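Local coordinates for putative alpha-galactosidase/melibiase (Bacteroides fragilis, PDB 4OGZ), which probably hydrolyses terminal, non-reducing alpha-D-galactose residues from alpha-D-galactosides, as a member of glycoside hydrolase family 27, at residues A[347-352]-A[465-470]. Numbering follows the deposited sequence. Where two conformers were deposited one is given.
Sequences HFALWC and GECKVF
Ala349 and Leu350 on the helix face Cys467 and Val469 on the strand, and these four side chains make the whole contact. Just before them, His347 and Phe348 turn to other neighbours: NE2 of His347 accepts a hydrogen bond from the backbone N of Val322, while the Phe348 ring packs on Tyr136 and on Leu380 and Ile381 of helix 378-384. Ala349 follows, with its methyl pointing at the strand. Its CB lies 4.0 Å from CG2 of Val469 and 4.4 Å from SG of Cys467, so the small side chain sits against two residues that share one face of the strand, with Lys468 between them turned the other way. In Val469, CG1 lies anti to the backbone N (chi1 178°), which leaves CG2 as the methyl that meets the alanine; the same valine also touches Ile383 of helix 378-384. Leu350 comes in from the flank. One of its two methyls, CD2, does the touching, 3.6 Å from SG of Cys467, and the leucine also packs on Leu300 of helix 296-303. A chi1 of -172° sets the Cys467 sulfur beside its own carbonyl carbon, where it meets CD2 of Leu350 and, less closely, CB of Ala349. The helix and strand axes come within 8.9 Å at 40°, joining helix 341-353, which lies between barrel strands 315-317 and 358-360, to the antiparallel C-terminal beta sandwich that follows the barrel in this family. Between the two segments the contact is buried and apolar, with no hydrogen bond or charge pair: dispersion between methyls and sulfur imposes no direction, and a directional tie comes from alongside, where OG of Ser346 hydrogen-bonds to O of Gly465.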
# COMPACT_ATOMS: atom_id res chain seq x y z
N HIS A 347 -13.00 6.23 -3.18
CA HIS A 347 -12.14 5.61 -2.15
C HIS A 347 -10.69 5.35 -2.63
O HIS A 347 -9.71 5.81 -2.01
CB HIS A 347 -12.88 4.36 -1.66
CG HIS A 347 -12.07 3.42 -0.83
ND1 HIS A 347 -11.21 3.84 0.16
CD2 HIS A 347 -12.07 2.08 -0.78
CE1 HIS A 347 -10.69 2.79 0.75
NE2 HIS A 347 -11.19 1.71 0.20
N PHE A 348 -10.53 4.69 -3.77
CA PHE A 348 -9.21 4.38 -4.29
C PHE A 348 -8.42 5.65 -4.67
O PHE A 348 -7.26 5.74 -4.37
CB PHE A 348 -9.35 3.47 -5.50
CG PHE A 348 -8.04 2.98 -6.05
CD1 PHE A 348 -7.25 2.11 -5.32
CD2 PHE A 348 -7.62 3.35 -7.31
CE1 PHE A 348 -6.03 1.64 -5.80
CE2 PHE A 348 -6.42 2.88 -7.81
CZ PHE A 348 -5.63 2.02 -7.06
N ALA A 349 -9.07 6.56 -5.38
CA ALA A 349 -8.55 7.81 -5.81
C ALA A 349 -8.02 8.63 -4.63
O ALA A 349 -6.89 9.11 -4.69
CB ALA A 349 -9.60 8.59 -6.56
N LEU A 350 -8.81 8.72 -3.56
CA LEU A 350 -8.38 9.44 -2.35
C LEU A 350 -7.23 8.73 -1.63
O LEU A 350 -6.25 9.41 -1.23
CB LEU A 350 -9.58 9.68 -1.40
CG LEU A 350 -10.18 11.09 -1.56
CD1 LEU A 350 -9.19 12.15 -1.07
CD2 LEU A 350 -10.58 11.40 -3.00
N TRP A 351 -7.26 7.41 -1.54
CA TRP A 351 -6.12 6.66 -0.98
C TRP A 351 -4.86 6.94 -1.81
O TRP A 351 -3.78 7.06 -1.27
CB TRP A 351 -6.39 5.16 -0.91
CG TRP A 351 -6.96 4.64 0.40
CD1 TRP A 351 -6.52 3.56 1.09
CD2 TRP A 351 -8.09 5.15 1.16
NE1 TRP A 351 -7.28 3.36 2.21
CE2 TRP A 351 -8.22 4.34 2.30
CE3 TRP A 351 -8.95 6.25 1.02
CZ2 TRP A 351 -9.20 4.55 3.26
CZ3 TRP A 351 -9.93 6.46 1.99
CH2 TRP A 351 -10.04 5.60 3.10
N CYS A 352 -5.01 7.06 -3.14
CA CYS A 352 -3.88 7.38 -3.99
C CYS A 352 -3.39 8.78 -3.70
O CYS A 352 -2.19 8.98 -3.55
CB CYS A 352 -4.23 7.27 -5.48
SG CYS A 352 -4.32 5.57 -6.04
N GLY A 465 -21.24 11.02 -4.83
CA GLY A 465 -20.18 10.11 -4.46
C GLY A 465 -19.00 10.10 -5.41
O GLY A 465 -18.04 9.31 -5.19
N GLU A 466 -19.03 10.98 -6.43
CA GLU A 466 -18.06 10.94 -7.50
C GLU A 466 -16.84 11.76 -7.08
O GLU A 466 -16.94 12.78 -6.39
CB GLU A 466 -18.62 11.49 -8.81
CG GLU A 466 -17.64 11.40 -9.99
CD GLU A 466 -18.17 11.96 -11.31
OE1 GLU A 466 -19.29 12.51 -11.38
OE2 GLU A 466 -17.42 11.85 -12.29
N CYS A 467 -15.68 11.28 -7.50
CA CYS A 467 -14.47 12.03 -7.39
C CYS A 467 -13.96 12.22 -8.79
O CYS A 467 -14.02 11.30 -9.57
CB CYS A 467 -13.44 11.29 -6.54
SG CYS A 467 -11.97 12.29 -6.18
N LYS A 468 -13.49 13.42 -9.13
CA LYS A 468 -12.76 13.61 -10.36
C LYS A 468 -11.33 13.98 -9.98
O LYS A 468 -11.11 14.73 -9.00
CB LYS A 468 -13.42 14.67 -11.24
CG LYS A 468 -14.64 14.15 -12.00
CD LYS A 468 -15.20 15.18 -12.98
CE LYS A 468 -15.96 14.57 -14.15
NZ LYS A 468 -17.39 14.34 -13.81
N VAL A 469 -10.36 13.43 -10.70
CA VAL A 469 -8.94 13.68 -10.44
C VAL A 469 -8.30 14.24 -11.70
O VAL A 469 -8.42 13.65 -12.79
CB VAL A 469 -8.19 12.41 -9.98
CG1 VAL A 469 -6.72 12.70 -9.77
CG2 VAL A 469 -8.79 11.87 -8.69
N PHE A 470 -7.66 15.39 -11.55
CA PHE A 470 -7.05 16.07 -12.66
C PHE A 470 -5.60 16.27 -12.36
O PHE A 470 -5.28 16.65 -11.24
CB PHE A 470 -7.65 17.45 -12.90
CG PHE A 470 -9.13 17.44 -13.10
CD1 PHE A 470 -9.68 17.00 -14.29
CD2 PHE A 470 -9.98 17.86 -12.08
CE1 PHE A 470 -11.04 17.01 -14.47
CE2 PHE A 470 -11.35 17.88 -12.28
CZ PHE A 470 -11.88 17.45 -13.48